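Local coordinates for protein ribonucleoside-diphosphate reductase small chain 2 (Saccharomyces cerevisiae, PDB 1JK0) that forms the small-chain partner in ribonucleotide reductase, which makes deoxyribonucleotides for DNA synthesis, and is required for correct folding of the other small chain, at residues A54-A59 with E124-E129; E60-A65 with L209-R214; K66-F71 with D136-D141. One frame throughout, in Å; residues are numbered along the deposited sequence.

Contact 1 (A54-A59 with E124-E129); sequences ASFWTA and ENIYSE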
ATOM      1  N   ALA B  54      12.362   7.831  -6.986  1.00 21.33           N
ATOM      2  CA  ALA B  54      12.772   8.488  -8.225  1.00 22.31           C
ATOM      3  C   ALA B  54      13.123   7.513  -9.345  1.00 23.88           C
ATOM      4  O   ALA B  54      13.026   7.865 -10.521  1.00 25.95           O
ATOM      5  CB  ALA B  54      13.963   9.395  -7.966  1.00 20.52           C
ATOM      6  N   SER B  55      13.521   6.294  -8.989  1.00 23.29           N
ATOM      7  CA  SER B  55      13.901   5.295  -9.980  1.00 23.71           C
ATOM      8  C   SER B  55      12.747   4.426 -10.468  1.00 24.28           C
ATOM      9  O   SER B  55      12.957   3.503 -11.265  1.00 25.97           O
ATOM     10  CB  SER B  55      14.979   4.377  -9.408  1.00 27.37           C
ATOM     11  OG  SER B  55      14.411   3.389  -8.537  1.00 31.64           O
ATOM     12  N   PHE B  56      11.540   4.698  -9.987  1.00 22.26           N
ATOM     13  CA  PHE B  56      10.375   3.923 -10.391  1.00 22.12           C
ATOM     14  C   PHE B  56      10.313   3.634 -11.908  1.00 23.62           C
ATOM     15  O   PHE B  56      10.299   4.549 -12.733  1.00 24.95           O
ATOM     16  CB  PHE B  56       9.113   4.652  -9.942  1.00 21.63           C
ATOM     17  CG  PHE B  56       7.845   4.047 -10.453  1.00 22.38           C
ATOM     18  CD1 PHE B  56       7.400   2.822  -9.973  1.00 24.04           C
ATOM     19  CD2 PHE B  56       7.105   4.688 -11.428  1.00 21.77           C
ATOM     20  CE1 PHE B  56       6.228   2.239 -10.459  1.00 23.24           C
ATOM     21  CE2 PHE B  56       5.937   4.119 -11.921  1.00 23.52           C
ATOM     22  CZ  PHE B  56       5.499   2.887 -11.436  1.00 23.51           C
ATOM     23  N   TRP B  57      10.283   2.355 -12.266  1.00 23.09           N
ATOM     24  CA  TRP B  57      10.199   1.945 -13.663  1.00 22.69           C
ATOM     25  C   TRP B  57       9.175   0.807 -13.778  1.00 23.44           C
ATOM     26  O   TRP B  57       8.757   0.216 -12.770  1.00 21.82           O
ATOM     27  CB  TRP B  57      11.566   1.478 -14.176  1.00 22.57           C
ATOM     28  CG  TRP B  57      12.187   0.366 -13.373  1.00 26.64           C
ATOM     29  CD1 TRP B  57      12.807   0.472 -12.156  1.00 27.15           C
ATOM     30  CD2 TRP B  57      12.225  -1.029 -13.723  1.00 26.98           C
ATOM     31  NE1 TRP B  57      13.229  -0.768 -11.732  1.00 28.13           N
ATOM     32  CE2 TRP B  57      12.888  -1.704 -12.674  1.00 27.57           C
ATOM     33  CE3 TRP B  57      11.762  -1.772 -14.823  1.00 25.08           C
ATOM     34  CZ2 TRP B  57      13.104  -3.092 -12.696  1.00 28.47           C
ATOM     35  CZ3 TRP B  57      11.974  -3.143 -14.845  1.00 25.16           C
ATOM     36  CH2 TRP B  57      12.643  -3.792 -13.787  1.00 28.12           C
ATOM     37  N   THR B  58       8.769   0.495 -15.001  1.00 23.04           N
ATOM     38  CA  THR B  58       7.786  -0.557 -15.200  1.00 24.80           C
ATOM     39  C   THR B  58       8.176  -1.537 -16.312  1.00 27.35           C
ATOM     40  O   THR B  58       9.149  -1.320 -17.041  1.00 27.93           O
ATOM     41  CB  THR B  58       6.425   0.048 -15.530  1.00 24.78           C
ATOM     42  OG1 THR B  58       6.526   0.822 -16.736  1.00 24.45           O
ATOM     43  CG2 THR B  58       5.950   0.942 -14.373  1.00 23.86           C
ATOM     44  N   ALA B  59       7.435  -2.635 -16.420  1.00 28.42           N
ATOM     45  CA  ALA B  59       7.715  -3.626 -17.450  1.00 30.41           C
ATOM     46  C   ALA B  59       7.563  -2.979 -18.849  1.00 31.34           C
ATOM     47  O   ALA B  59       8.372  -3.218 -19.756  1.00 31.32           O
ATOM     48  CB  ALA B  59       6.766  -4.817 -17.282  1.00 28.85           C
ATOM     49  N   GLU B 124       8.619  -5.198  -6.387  1.00 29.87           N
ATOM     50  CA  GLU B 124       8.834  -6.636  -6.500  1.00 29.40           C
ATOM     51  C   GLU B 124       7.837  -7.273  -7.432  1.00 28.10           C
ATOM     52  O   GLU B 124       8.170  -8.231  -8.128  1.00 27.44           O
ATOM     53  CB  GLU B 124       8.739  -7.314  -5.136  1.00 31.44           C
ATOM     54  CG  GLU B 124      10.031  -7.318  -4.347  1.00 36.43           C
ATOM     55  CD  GLU B 124      11.180  -7.915  -5.137  1.00 40.90           C
ATOM     56  OE1 GLU B 124      10.917  -8.781  -6.001  1.00 43.75           O
ATOM     57  OE2 GLU B 124      12.344  -7.537  -4.886  1.00 41.99           O
ATOM     58  N   ASN B 125       6.614  -6.744  -7.437  1.00 26.42           N
ATOM     59  CA  ASN B 125       5.568  -7.262  -8.300  1.00 25.50           C
ATOM     60  C   ASN B 125       5.845  -6.944  -9.754  1.00 25.35           C
ATOM     61  O   ASN B 125       5.469  -7.711 -10.636  1.00 26.31           O
ATOM     62  CB  ASN B 125       4.210  -6.716  -7.884  1.00 28.25           C
ATOM     63  CG  ASN B 125       3.755  -7.294  -6.566  1.00 33.33           C
ATOM     64  OD1 ASN B 125       4.080  -8.450  -6.257  1.00 36.95           O
ATOM     65  ND2 ASN B 125       2.998  -6.519  -5.783  1.00 31.25           N
ATOM     66  N   ILE B 126       6.501  -5.815 -10.004  1.00 23.75           N
ATOM     67  CA  ILE B 126       6.846  -5.433 -11.362  1.00 22.77           C
ATOM     68  C   ILE B 126       7.963  -6.381 -11.838  1.00 25.06           C
ATOM     69  O   ILE B 126       7.985  -6.796 -13.008  1.00 25.75           O
ATOM     70  CB  ILE B 126       7.318  -3.964 -11.408  1.00 22.24           C
ATOM     71  CG1 ILE B 126       6.126  -3.038 -11.111  1.00 23.17           C
ATOM     72  CG2 ILE B 126       7.935  -3.637 -12.777  1.00 21.27           C
ATOM     73  CD1 ILE B 126       6.477  -1.557 -10.949  1.00 20.26           C
ATOM     74  N   TYR B 127       8.877  -6.743 -10.934  1.00 24.17           N
ATOM     75  CA  TYR B 127       9.956  -7.657 -11.302  1.00 24.80           C
ATOM     76  C   TYR B 127       9.298  -8.990 -11.659  1.00 25.69           C
ATOM     77  O   TYR B 127       9.603  -9.592 -12.678  1.00 22.73           O
ATOM     78  CB  TYR B 127      10.940  -7.866 -10.135  1.00 24.33           C
ATOM     79  CG  TYR B 127      11.586  -6.605  -9.607  1.00 25.22           C
ATOM     80  CD1 TYR B 127      12.064  -6.538  -8.293  1.00 22.20           C
ATOM     81  CD2 TYR B 127      11.681  -5.462 -10.406  1.00 24.67           C
ATOM     82  CE1 TYR B 127      12.606  -5.373  -7.794  1.00 22.10           C
ATOM     83  CE2 TYR B 127      12.222  -4.287  -9.908  1.00 25.18           C
ATOM     84  CZ  TYR B 127      12.680  -4.244  -8.601  1.00 25.37           C
ATOM     85  OH  TYR B 127      13.179  -3.051  -8.100  1.00 26.07           O
ATOM     86  N   SER B 128       8.376  -9.430 -10.808  1.00 28.35           N
ATOM     87  CA  SER B 128       7.692 -10.685 -11.019  1.00 29.92           C
ATOM     88  C   SER B 128       6.958 -10.688 -12.362  1.00 31.25           C
ATOM     89  O   SER B 128       6.692 -11.747 -12.922  1.00 32.42           O
ATOM     90  CB  SER B 128       6.727 -10.942  -9.863  1.00 30.37           C
ATOM     91  OG  SER B 128       6.397 -12.326  -9.766  1.00 34.24           O
ATOM     92  N   GLU B 129       6.631  -9.505 -12.876  1.00 33.05           N
ATOM     93  CA  GLU B 129       5.948  -9.398 -14.166  1.00 33.91           C
ATOM     94  C   GLU B 129       6.954  -9.419 -15.300  1.00 34.63           C
ATOM     95  O   GLU B 129       6.826 -10.205 -16.229  1.00 34.90           O
ATOM     96  CB  GLU B 129       5.144  -8.097 -14.298  1.00 34.40           C
ATOM     97  CG  GLU B 129       4.369  -8.038 -15.625  1.00 33.97           C
ATOM     98  CD  GLU B 129       3.678  -6.714 -15.882  1.00 34.12           C
ATOM     99  OE1 GLU B 129       3.146  -6.110 -14.935  1.00 34.33           O
ATOM    100  OE2 GLU B 129       3.638  -6.286 -17.051  1.00 36.68           O
TER

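Contact 2 (E60-A65 with L209-R214); sequences EEIELA and LAMANR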
ATOM      1  N   GLU B  60       6.540  -2.140 -19.003  1.00 31.15           N
ATOM      2  CA  GLU B  60       6.292  -1.458 -20.269  1.00 31.76           C
ATOM      3  C   GLU B  60       7.506  -0.671 -20.742  1.00 33.83           C
ATOM      4  O   GLU B  60       7.736  -0.548 -21.935  1.00 35.42           O
ATOM      5  CB  GLU B  60       5.106  -0.494 -20.154  1.00 30.22           C
ATOM      6  CG  GLU B  60       3.724  -1.137 -20.117  1.00 30.80           C
ATOM      7  CD  GLU B  60       3.427  -1.867 -18.820  1.00 32.36           C
ATOM      8  OE1 GLU B  60       2.321  -2.439 -18.714  1.00 32.45           O
ATOM      9  OE2 GLU B  60       4.286  -1.869 -17.906  1.00 31.73           O
ATOM     10  N   GLU B  61       8.276  -0.122 -19.810  1.00 35.53           N
ATOM     11  CA  GLU B  61       9.460   0.657 -20.169  1.00 36.97           C
ATOM     12  C   GLU B  61      10.585  -0.237 -20.662  1.00 38.33           C
ATOM     13  O   GLU B  61      11.702   0.227 -20.906  1.00 39.03           O
ATOM     14  CB  GLU B  61       9.936   1.501 -18.974  1.00 36.19           C
ATOM     15  CG  GLU B  61       9.154   2.798 -18.811  1.00 35.96           C
ATOM     16  CD  GLU B  61       9.670   3.696 -17.699  1.00 36.97           C
ATOM     17  OE1 GLU B  61       9.339   4.901 -17.728  1.00 39.85           O
ATOM     18  OE2 GLU B  61      10.390   3.219 -16.797  1.00 37.32           O
ATOM     19  N   ILE B  62      10.274  -1.522 -20.811  1.00 40.37           N
ATOM     20  CA  ILE B  62      11.236  -2.508 -21.278  1.00 42.82           C
ATOM     21  C   ILE B  62      10.785  -3.137 -22.584  1.00 44.34           C
ATOM     22  O   ILE B  62       9.638  -3.569 -22.707  1.00 44.68           O
ATOM     23  CB  ILE B  62      11.422  -3.623 -20.246  1.00 44.24           C
ATOM     24  CG1 ILE B  62      12.232  -3.093 -19.067  1.00 45.98           C
ATOM     25  CG2 ILE B  62      12.116  -4.816 -20.879  1.00 43.49           C
ATOM     26  CD1 ILE B  62      12.472  -4.112 -17.975  1.00 49.87           C
ATOM     27  N   GLU B  63      11.696  -3.187 -23.552  1.00 45.79           N
ATOM     28  CA  GLU B  63      11.415  -3.770 -24.859  1.00 47.40           C
ATOM     29  C   GLU B  63      12.065  -5.149 -25.044  1.00 49.28           C
ATOM     30  O   GLU B  63      13.290  -5.283 -25.046  1.00 48.84           O
ATOM     31  CB  GLU B  63      11.907  -2.841 -25.969  1.00 46.20           C
ATOM     32  CG  GLU B  63      11.503  -3.307 -27.345  1.00 45.74           C
ATOM     33  CD  GLU B  63      10.004  -3.256 -27.538  1.00 47.01           C
ATOM     34  OE1 GLU B  63       9.481  -2.167 -27.857  1.00 46.93           O
ATOM     35  OE2 GLU B  63       9.346  -4.302 -27.353  1.00 48.98           O
ATOM     36  N   LEU B  64      11.241  -6.176 -25.194  1.00 51.46           N
ATOM     37  CA  LEU B  64      11.762  -7.517 -25.399  1.00 54.82           C
ATOM     38  C   LEU B  64      11.626  -7.871 -26.868  1.00 57.03           C
ATOM     39  O   LEU B  64      12.169  -8.872 -27.331  1.00 57.06           O
ATOM     40  CB  LEU B  64      10.991  -8.532 -24.566  1.00 54.31           C
ATOM     41  CG  LEU B  64      11.162  -8.442 -23.058  1.00 53.96           C
ATOM     42  CD1 LEU B  64      10.476  -9.652 -22.431  1.00 53.29           C
ATOM     43  CD2 LEU B  64      12.646  -8.405 -22.705  1.00 52.91           C
ATOM     44  N   ALA B  65      10.872  -7.056 -27.594  1.00 59.22           N
ATOM     45  CA  ALA B  65      10.695  -7.296 -29.012  1.00 62.36           C
ATOM     46  C   ALA B  65      12.079  -7.085 -29.587  1.00 63.83           C
ATOM     47  O   ALA B  65      12.866  -6.316 -29.036  1.00 63.64           O
ATOM     48  CB  ALA B  65       9.708  -6.291 -29.606  1.00 62.72           C
ATOM     49  N   LEU B 209      16.735  -7.852 -21.731  1.00 65.83           N
ATOM     50  CA  LEU B 209      17.093  -8.535 -20.499  1.00 63.44           C
ATOM     51  C   LEU B 209      18.198  -7.761 -19.802  1.00 61.62           C
ATOM     52  O   LEU B 209      18.353  -7.838 -18.588  1.00 61.44           O
ATOM     53  CB  LEU B 209      17.573  -9.955 -20.802  1.00 64.48           C
ATOM     54  CG  LEU B 209      18.131 -10.739 -19.613  1.00 64.87           C
ATOM     55  CD1 LEU B 209      17.031 -10.989 -18.595  1.00 65.03           C
ATOM     56  CD2 LEU B 209      18.718 -12.052 -20.100  1.00 65.33           C
ATOM     57  N   ALA B 210      18.959  -7.009 -20.587  1.00 60.35           N
ATOM     58  CA  ALA B 210      20.060  -6.216 -20.069  1.00 59.00           C
ATOM     59  C   ALA B 210      19.573  -5.051 -19.203  1.00 59.07           C
ATOM     60  O   ALA B 210      20.052  -4.879 -18.078  1.00 60.26           O
ATOM     61  CB  ALA B 210      20.903  -5.701 -21.219  1.00 58.68           C
ATOM     62  N   MET B 211      18.630  -4.257 -19.714  1.00 57.40           N
ATOM     63  CA  MET B 211      18.102  -3.117 -18.955  1.00 56.91           C
ATOM     64  C   MET B 211      17.337  -3.623 -17.738  1.00 56.23           C
ATOM     65  O   MET B 211      17.490  -3.099 -16.631  1.00 56.38           O
ATOM     66  CB  MET B 211      17.165  -2.264 -19.819  1.00 58.37           C
ATOM     67  CG  MET B 211      16.738  -0.945 -19.174  1.00 59.83           C
ATOM     68  SD  MET B 211      15.345  -0.144 -20.038  1.00 65.89           S
ATOM     69  CE  MET B 211      16.193   0.899 -21.251  1.00 62.69           C
ATOM     70  N   ALA B 212      16.512  -4.645 -17.953  1.00 54.54           N
ATOM     71  CA  ALA B 212      15.735  -5.235 -16.872  1.00 52.81           C
ATOM     72  C   ALA B 212      16.668  -5.725 -15.782  1.00 51.99           C
ATOM     73  O   ALA B 212      16.378  -5.567 -14.602  1.00 53.07           O
ATOM     74  CB  ALA B 212      14.894  -6.389 -17.392  1.00 53.34           C
ATOM     75  N   ASN B 213      17.790  -6.318 -16.171  1.00 50.86           N
ATOM     76  CA  ASN B 213      18.735  -6.818 -15.190  1.00 49.72           C
ATOM     77  C   ASN B 213      19.471  -5.668 -14.522  1.00 49.71           C
ATOM     78  O   ASN B 213      19.603  -5.636 -13.308  1.00 49.62           O
ATOM     79  CB  ASN B 213      19.746  -7.765 -15.834  1.00 49.07           C
ATOM     80  CG  ASN B 213      20.610  -8.480 -14.802  1.00 48.55           C
ATOM     81  OD1 ASN B 213      20.136  -9.364 -14.086  1.00 47.78           O
ATOM     82  ND2 ASN B 213      21.877  -8.088 -14.714  1.00 45.99           N
ATOM     83  N   ARG B 214      19.955  -4.720 -15.312  1.00 49.62           N
ATOM     84  CA  ARG B 214      20.667  -3.580 -14.740  1.00 50.87           C
ATOM     85  C   ARG B 214      19.830  -2.955 -13.608  1.00 50.16           C
ATOM     86  O   ARG B 214      20.349  -2.657 -12.529  1.00 49.90           O
ATOM     87  CB  ARG B 214      20.947  -2.538 -15.830  1.00 51.50           C
ATOM     88  CG  ARG B 214      22.025  -1.515 -15.492  1.00 53.67           C
ATOM     89  CD  ARG B 214      22.363  -0.589 -16.695  1.00 56.75           C
ATOM     90  NE  ARG B 214      22.671  -1.335 -17.921  1.00 59.22           N
ATOM     91  CZ  ARG B 214      21.801  -1.565 -18.907  1.00 59.23           C
ATOM     92  NH1 ARG B 214      20.562  -1.098 -18.832  1.00 59.76           N
ATOM     93  NH2 ARG B 214      22.153  -2.295 -19.959  1.00 58.11           N
TER

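Contact 3 (K66-F71 with D136-D141); sequences KDTEDF and DAFFKD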
ATOM      1  N   LYS B  66      12.385  -7.767 -30.681  1.00 64.81           N
ATOM      2  CA  LYS B  66      13.698  -7.618 -31.282  1.00 66.47           C
ATOM      3  C   LYS B  66      14.791  -7.784 -30.231  1.00 66.61           C
ATOM      4  O   LYS B  66      15.856  -7.172 -30.311  1.00 64.88           O
ATOM      5  CB  LYS B  66      13.816  -6.248 -31.962  1.00 67.46           C
ATOM      6  CG  LYS B  66      13.250  -6.205 -33.383  1.00 67.36           C
ATOM      7  CD  LYS B  66      13.932  -7.239 -34.288  1.00 66.82           C
ATOM      8  CE  LYS B  66      15.449  -7.091 -34.275  1.00 66.06           C
ATOM      9  NZ  LYS B  66      16.118  -8.133 -35.098  1.00 66.63           N
ATOM     10  N   ASP B  67      14.493  -8.608 -29.234  1.00 68.51           N
ATOM     11  CA  ASP B  67      15.424  -8.925 -28.151  1.00 70.67           C
ATOM     12  C   ASP B  67      15.366 -10.444 -28.044  1.00 71.76           C
ATOM     13  O   ASP B  67      16.273 -11.082 -27.517  1.00 71.74           O
ATOM     14  CB  ASP B  67      14.969  -8.292 -26.825  1.00 70.49           C
ATOM     15  CG  ASP B  67      15.926  -8.581 -25.673  1.00 70.35           C
ATOM     16  OD1 ASP B  67      17.035  -8.010 -25.654  1.00 71.36           O
ATOM     17  OD2 ASP B  67      15.575  -9.386 -24.785  1.00 68.98           O
ATOM     18  N   THR B  68      14.273 -10.999 -28.564  1.00 73.70           N
ATOM     19  CA  THR B  68      14.014 -12.436 -28.576  1.00 75.13           C
ATOM     20  C   THR B  68      14.755 -13.068 -29.751  1.00 75.74           C
ATOM     21  O   THR B  68      14.816 -14.290 -29.884  1.00 75.64           O
ATOM     22  CB  THR B  68      12.503 -12.725 -28.750  1.00 75.67           C
ATOM     23  OG1 THR B  68      11.754 -11.986 -27.776  1.00 76.82           O
ATOM     24  CG2 THR B  68      12.219 -14.212 -28.579  1.00 76.54           C
ATOM     25  N   GLU B  69      15.306 -12.223 -30.611  1.00 77.03           N
ATOM     26  CA  GLU B  69      16.039 -12.705 -31.768  1.00 78.41           C
ATOM     27  C   GLU B  69      17.305 -13.365 -31.256  1.00 79.12           C
ATOM     28  O   GLU B  69      17.632 -14.488 -31.631  1.00 79.59           O
ATOM     29  CB  GLU B  69      16.413 -11.541 -32.693  1.00 79.43           C
ATOM     30  CG  GLU B  69      15.260 -10.629 -33.097  1.00 80.57           C
ATOM     31  CD  GLU B  69      14.156 -11.361 -33.836  1.00 81.26           C
ATOM     32  OE1 GLU B  69      14.445 -11.994 -34.877  1.00 82.42           O
ATOM     33  OE2 GLU B  69      12.995 -11.299 -33.378  1.00 81.13           O
ATOM     34  N   ASP B  70      18.002 -12.653 -30.376  1.00 79.94           N
ATOM     35  CA  ASP B  70      19.255 -13.125 -29.805  1.00 80.73           C
ATOM     36  C   ASP B  70      19.097 -14.216 -28.745  1.00 81.29           C
ATOM     37  O   ASP B  70      20.072 -14.615 -28.111  1.00 82.00           O
ATOM     38  CB  ASP B  70      20.032 -11.934 -29.231  1.00 80.46           C
ATOM     39  CG  ASP B  70      20.352 -10.887 -30.287  1.00 80.43           C
ATOM     40  OD1 ASP B  70      19.405 -10.363 -30.910  1.00 78.97           O
ATOM     41  OD2 ASP B  70      21.548 -10.591 -30.496  1.00 80.41           O
ATOM     42  N   PHE B  71      17.875 -14.702 -28.552  1.00 81.92           N
ATOM     43  CA  PHE B  71      17.628 -15.762 -27.576  1.00 82.34           C
ATOM     44  C   PHE B  71      17.762 -17.125 -28.243  1.00 82.85           C
ATOM     45  O   PHE B  71      18.596 -17.940 -27.845  1.00 82.33           O
ATOM     46  CB  PHE B  71      16.224 -15.632 -26.977  1.00 82.27           C
ATOM     47  CG  PHE B  71      15.772 -16.852 -26.216  1.00 82.82           C
ATOM     48  CD1 PHE B  71      16.433 -17.257 -25.060  1.00 83.08           C
ATOM     49  CD2 PHE B  71      14.683 -17.602 -26.663  1.00 82.44           C
ATOM     50  CE1 PHE B  71      16.018 -18.395 -24.357  1.00 82.79           C
ATOM     51  CE2 PHE B  71      14.262 -18.739 -25.970  1.00 82.16           C
ATOM     52  CZ  PHE B  71      14.930 -19.135 -24.816  1.00 82.35           C
ATOM     53  N   ASP B 136       7.545 -15.732 -21.261  1.00 62.38           N
ATOM     54  CA  ASP B 136       6.510 -15.779 -22.295  1.00 63.19           C
ATOM     55  C   ASP B 136       7.033 -15.492 -23.717  1.00 64.14           C
ATOM     56  O   ASP B 136       6.789 -16.262 -24.648  1.00 63.62           O
ATOM     57  CB  ASP B 136       5.392 -14.784 -21.942  1.00 61.87           C
ATOM     58  CG  ASP B 136       4.062 -15.133 -22.594  1.00 62.21           C
ATOM     59  OD1 ASP B 136       3.402 -16.096 -22.140  1.00 62.15           O
ATOM     60  OD2 ASP B 136       3.677 -14.444 -23.563  1.00 61.98           O
ATOM     61  N   ALA B 137       7.750 -14.387 -23.886  1.00 65.35           N
ATOM     62  CA  ALA B 137       8.275 -14.018 -25.197  1.00 66.50           C
ATOM     63  C   ALA B 137       9.368 -14.960 -25.670  1.00 67.00           C
ATOM     64  O   ALA B 137       9.627 -15.083 -26.869  1.00 66.68           O
ATOM     65  CB  ALA B 137       8.811 -12.590 -25.158  1.00 67.12           C
ATOM     66  N   PHE B 138      10.006 -15.630 -24.725  1.00 67.77           N
ATOM     67  CA  PHE B 138      11.093 -16.532 -25.058  1.00 68.96           C
ATOM     68  C   PHE B 138      10.671 -17.983 -25.181  1.00 70.02           C
ATOM     69  O   PHE B 138      10.693 -18.552 -26.270  1.00 70.22           O
ATOM     70  CB  PHE B 138      12.200 -16.404 -24.012  1.00 69.24           C
ATOM     71  CG  PHE B 138      12.804 -15.026 -23.929  1.00 69.83           C
ATOM     72  CD1 PHE B 138      13.775 -14.738 -22.977  1.00 70.16           C
ATOM     73  CD2 PHE B 138      12.426 -14.026 -24.819  1.00 69.72           C
ATOM     74  CE1 PHE B 138      14.361 -13.481 -22.915  1.00 69.78           C
ATOM     75  CE2 PHE B 138      13.005 -12.768 -24.763  1.00 69.64           C
ATOM     76  CZ  PHE B 138      13.976 -12.496 -23.810  1.00 69.69           C
ATOM     77  N   PHE B 139      10.285 -18.577 -24.060  1.00 71.35           N
ATOM     78  CA  PHE B 139       9.883 -19.974 -24.030  1.00 72.90           C
ATOM     79  C   PHE B 139       8.418 -20.180 -24.384  1.00 74.95           C
ATOM     80  O   PHE B 139       7.749 -21.049 -23.826  1.00 75.33           O
ATOM     81  CB  PHE B 139      10.178 -20.554 -22.649  1.00 72.34           C
ATOM     82  CG  PHE B 139      11.598 -20.349 -22.205  1.00 73.02           C
ATOM     83  CD1 PHE B 139      12.103 -19.068 -22.015  1.00 73.60           C
ATOM     84  CD2 PHE B 139      12.442 -21.433 -22.014  1.00 73.23           C
ATOM     85  CE1 PHE B 139      13.425 -18.870 -21.645  1.00 74.05           C
ATOM     86  CE2 PHE B 139      13.765 -21.248 -21.644  1.00 73.61           C
ATOM     87  CZ  PHE B 139      14.258 -19.962 -21.460  1.00 74.32           C
ATOM     88  N   LYS B 140       7.929 -19.375 -25.321  1.00 77.50           N
ATOM     89  CA  LYS B 140       6.550 -19.454 -25.785  1.00 80.23           C
ATOM     90  C   LYS B 140       5.538 -19.437 -24.646  1.00 82.32           C
ATOM     91  O   LYS B 140       5.874 -19.730 -23.500  1.00 82.42           O
ATOM     92  CB  LYS B 140       6.349 -20.717 -26.621  1.00 80.66           C
ATOM     93  CG  LYS B 140       5.784 -20.465 -28.015  1.00 81.70           C
ATOM     94  CD  LYS B 140       4.518 -19.613 -27.970  1.00 81.45           C
ATOM     95  CE  LYS B 140       3.792 -19.645 -29.302  1.00 82.26           C
ATOM     96  NZ  LYS B 140       4.714 -19.364 -30.439  1.00 82.59           N
ATOM     97  N   ASP B 141       4.294 -19.096 -24.978  1.00 85.03           N
ATOM     98  CA  ASP B 141       3.220 -19.029 -23.992  1.00 87.76           C
ATOM     99  C   ASP B 141       3.261 -20.232 -23.050  1.00 89.33           C
ATOM    100  O   ASP B 141       3.239 -20.073 -21.825  1.00 90.67           O
ATOM    101  CB  ASP B 141       1.846 -18.980 -24.678  1.00 88.01           C
ATOM    102  CG  ASP B 141       1.713 -17.825 -25.648  1.00 88.53           C
ATOM    103  OD1 ASP B 141       1.953 -16.667 -25.238  1.00 88.70           O
ATOM    104  OD2 ASP B 141       1.358 -18.081 -26.821  1.00 87.88           O
TER

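Contact 1 (A54-A59 with E124-E129)
Thr58 and Ile126 bring the two backbones nearest to each other, with CA of Thr58 6.3 Å from CA of Ile126, where the irregular segment 54-59 passes alongside a turn of helix. Ile126 is the main helical side chain and reaches the loop with both of its branches. CG2 of Ile126 lies 3.9 Å from CA of Thr58 and also faces the backbone N of Ala59. On the other branch, CD1 of Ile126 reaches to within 3.8 Å of CE1 of Phe56 and up to the carbonyl O of Trp57. With CG lying between the backbone N and the carbonyl carbon, chi1 56° directs the Trp57 indole toward Tyr127. There its six-membered ring and the phenol ring are tilted by 26° but slid apart, centroids 5.5 Å from each other, so overlap is slight. Trp57 NE1 and Tyr127 OH both hydrogen-bond OD2 of Asp219, which ties the two rings to one carboxylate. A leucine in place of Trp57 would probably leave Asp219 without its indole partner and open a gap beside Tyr127. Farther along, CB of Ala59 packs on the carboxylate of Glu129. The partner protein chain supplies a basic side chain that pairs with this carboxylate. The loop thus lies against helix 111-138, touching Met123 and Met133, while Trp57 also meets Arg218 of helix 207-232.

Contact 2 (E60-A65 with L209-R214)
Leu209 meets Leu64 through its backbone, the N of Leu209 lying 4.2 Å from the methyl CD2 of Leu64. Its own CB points away from the loop, and its side chain packs instead on Met134 and Met197 of helices 111-138 and 191-200. Two residues on, Met211 points its CB toward the loop. With CG anti to the backbone N (chi1 -171°), only the sulfur end of its chain approaches the loop: SD of Met211 comes 3.8 Å from the carbonyl O of Glu61 and 4.4 Å from CG1 of Ile62. This thioether is at the exposed margin of the contact. Next along the helix, Ala212 supplies the buried half: the small methyl CB accommodates the end of Ile62, whose CD1 packs against both CB and CA of Ala212. Ile62 thus meets the helix end-on, through CD1, and Val130 of helix 111-138 touches both Ile62 and Ala212. The side-chain packing is mainly apolar. It shows an irregular linker, between helices 43-54 and 78-89, laid over two neighbouring long helices, with Ile62 inserted where helices 111-138 and 207-232 meet, in the all-helical fold of the ferritin-like small chains.

Contact 3 (K66-F71 with D136-D141)
Phe71 and Phe138 form an offset (parallel-displaced) stack, ring planes 17° apart and centroids 5.0 Å from each other. The displacement places CB of Phe138 over the Phe71 face in a CH-pi contact, 3.8 Å from the ring centroid, while CG of Phe71 lies over the face of the Phe138 ring. The outer end of the Phe71 ring meets a second aromatic group: its CZ sits above one face of Phe139, 3.5 Å from CE1 of that ring. The planes of this pair are inclined at 48°. Phe71 reaches both partners because its CG is anti to the backbone N (chi1 166°), which extends the ring across to the other segment.

The edge of the Phe138 ring is lined by oxygens. OG1 of Thr68 lies near the ring plane, 3.4 Å from CE2, and OD2 of Asp67 is 3.6 Å from CZ of the same ring. Each of these side chains has a hydrogen bond elsewhere, Asp67 OD1 with the N of Gly208 and Thr68 OG1 with the O of Leu64, which probably helps to hold them at the ring edge. Beside the hydroxyl, the methyl CG2 of Thr68 rests against the carbonyl O of Ala137, close to the point of nearest backbone approach, where CA of Thr68 is 6.1 Å from CA of Phe138.

Phe71, Phe138 and Phe139 make up an aromatic cluster. It joins the linker ahead of helix 78-89 to the last part of helix 111-138 and the loop that follows, where Phe139 also packs on Ile145. This is structural packing toward one end of the helical bundle.

In the fold
The first segments of the three contacts follow one another without a break from 54 to 71, so a single linker meets helix 111-138, then helix 207-232, then helix 111-138 again. Contacts 1 and 2 have centres 11 Å apart and touch where Trp57 packs on Ile62. Contacts 2 and 3, with centres 12 Å apart, meet where the N of Leu209 lies 3.6 Å from OD2 of Asp67. Contacts 1 and 3 share helix 111-138 without touching, their nearest atoms about 7 Å apart. The predicted active-site residue Tyr131 lies closest to contact 1, about 4 Å from Tyr127, against about 6 Å from Leu209 and 9 Å from Phe138, side chain to side chain.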